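Local coordinates for pectate lyase (Cellvibrio cellulosa, PDB 1GXM), which probably cleaves polygalacturonate by anti-beta-elimination, this chain being the catalytic module of a larger family 10 polysaccharide lyase, at residues M304-E307 and R308-G311. Numbering follows the deposited sequence.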
loop_
_atom_site.group_PDB
_atom_site.type_symbol
_atom_site.label_atom_id
_atom_site.label_comp_id
_atom_site.label_asym_id
_atom_site.label_seq_id
_atom_site.Cartn_x
_atom_site.Cartn_y
_atom_site.Cartn_z
ATOM N N MET A 304 -26.268 4.778 -6.820
ATOM C CA MET A 304 -25.198 5.744 -6.672
ATOM C C MET A 304 -25.327 6.889 -7.653
ATOM O O MET A 304 -25.846 6.708 -8.750
ATOM C CB MET A 304 -23.865 5.036 -6.960
ATOM C CG MET A 304 -22.639 5.818 -6.546
ATOM S SD MET A 304 -21.155 4.905 -6.957
ATOM C CE MET A 304 -21.290 3.594 -5.804
ATOM N N SER A 305 -24.806 8.054 -7.298
ATOM C CA SER A 305 -24.675 9.142 -8.250
ATOM C C SER A 305 -23.865 8.688 -9.452
ATOM O O SER A 305 -22.927 7.907 -9.343
ATOM C CB SER A 305 -24.010 10.357 -7.630
ATOM O OG SER A 305 -22.675 10.115 -7.262
ATOM N N LEU A 306 -24.242 9.188 -10.614
ATOM C CA LEU A 306 -23.549 8.858 -11.837
ATOM C C LEU A 306 -22.068 9.180 -11.721
ATOM O O LEU A 306 -21.198 8.411 -12.121
ATOM C CB LEU A 306 -24.170 9.666 -12.965
ATOM C CG LEU A 306 -23.587 9.398 -14.322
ATOM C CD1 LEU A 306 -23.858 7.966 -14.773
ATOM C CD2 LEU A 306 -24.217 10.358 -15.299
ATOM N N GLU A 307 -21.760 10.335 -11.151
ATOM C CA GLU A 307 -20.385 10.774 -11.073
ATOM C C GLU A 307 -19.518 9.826 -10.224
ATOM O O GLU A 307 -18.371 9.583 -10.554
ATOM C CB GLU A 307 -20.283 12.210 -10.549
ATOM C CG GLU A 307 -18.867 12.766 -10.591
ATOM C CD GLU A 307 -18.028 12.432 -9.360
ATOM O OE1 GLU A 307 -18.605 12.119 -8.304
ATOM O OE2 GLU A 307 -16.785 12.534 -9.461
ATOM N N ARG A 308 -20.052 9.347 -9.111
ATOM C CA ARG A 308 -19.263 8.441 -8.276
ATOM C C ARG A 308 -19.197 7.040 -8.874
ATOM O O ARG A 308 -18.228 6.347 -8.670
ATOM C CB ARG A 308 -19.768 8.381 -6.836
ATOM C CG ARG A 308 -19.340 9.571 -5.973
ATOM C CD ARG A 308 -17.868 9.625 -5.684
ATOM N NE ARG A 308 -17.110 10.159 -6.807
ATOM C CZ ARG A 308 -15.809 10.067 -6.959
ATOM N NH1 ARG A 308 -15.072 9.424 -6.074
ATOM N NH2 ARG A 308 -15.229 10.578 -8.019
ATOM N N ARG A 309 -20.225 6.611 -9.589
ATOM C CA ARG A 309 -20.194 5.272 -10.164
ATOM C C ARG A 309 -19.192 5.210 -11.300
ATOM O O ARG A 309 -18.516 4.207 -11.482
ATOM C CB ARG A 309 -21.577 4.858 -10.636
ATOM C CG ARG A 309 -21.626 3.400 -11.107
ATOM C CD ARG A 309 -23.014 2.848 -11.364
ATOM N NE ARG A 309 -23.743 3.756 -12.235
ATOM C CZ ARG A 309 -24.710 4.579 -11.858
ATOM N NH1 ARG A 309 -25.180 4.578 -10.626
ATOM N NH2 ARG A 309 -25.222 5.405 -12.737
ATOM N N THR A 310 -19.076 6.301 -12.050
ATOM C CA THR A 310 -18.152 6.334 -13.184
ATOM C C THR A 310 -16.754 6.819 -12.769
ATOM O O THR A 310 -15.763 6.480 -13.406
ATOM C CB THR A 310 -18.671 7.241 -14.313
ATOM O OG1 THR A 310 -18.889 8.563 -13.798
ATOM C CG2 THR A 310 -19.998 6.765 -14.824
ATOM N N GLY A 311 -16.664 7.596 -11.690
ATOM C CA GLY A 311 -15.429 8.266 -11.326
ATOM C C GLY A 311 -14.551 7.541 -10.335
ATOM O O GLY A 311 -13.461 7.961 -10.050
#
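Arg-308 and Glu-307, neighbours in sequence, run side by side and close a two-pronged salt bridge. Followed outward, Arg-308 begins with CB against the hydroxyl of Ser-305, OG to CB 3.4 Å. Its CG touches both that OG and Glu-307 OE1, and CD continues alongside the same carboxylate oxygen. Bends about the CB-CG and CG-CD bonds bring the guanidinium alongside the glutamate, and NE then donates to Glu-307 OE1 at 2.9 Å. At the tip, NH2 gives the second bond, to Glu-307 OE2. Using NE and NH2, one to each oxygen, makes this a side-on grip that restrains rotation of either group. Both oxygens are met on their syn sides, with the donors 34° out of the carboxylate plane, and the two planes are near parallel, 17° apart. Arg-293 adds a second salt bridge to OE1, and Tyr-209 makes a cation-pi contact with Arg-308, so the pair is tied to its surroundings.

Ser-305 turns OG back to accept from Arg-308 N at 3.3 Å with an N-H...O angle of 153°; the same OG is hydrogen-bonded to Asp-292 OD1, its strongest polar partner. The next amide follows the alpha-helical pattern, Arg-309 N to Ser-305 O at 3.0 Å. Met-304 SD packs against the Arg-309 backbone and its CB, SD to CB 3.7 Å. Arg-309 extends away from Arg-308: NH1 reaches Met-304 O through a weak bond and also binds Ile-301 O, while NE and NH2 are held by the carbonyls of Ala-263 and Ala-264. One residue further on, Leu-306 O accepts from Thr-310 N and, from the opposite face of its carbonyl plane, from Thr-310 OG1 at 2.9 Å. The arrangement is that of a serine N-cap opening the short helix 306-311, within the pectic acid lyase family region.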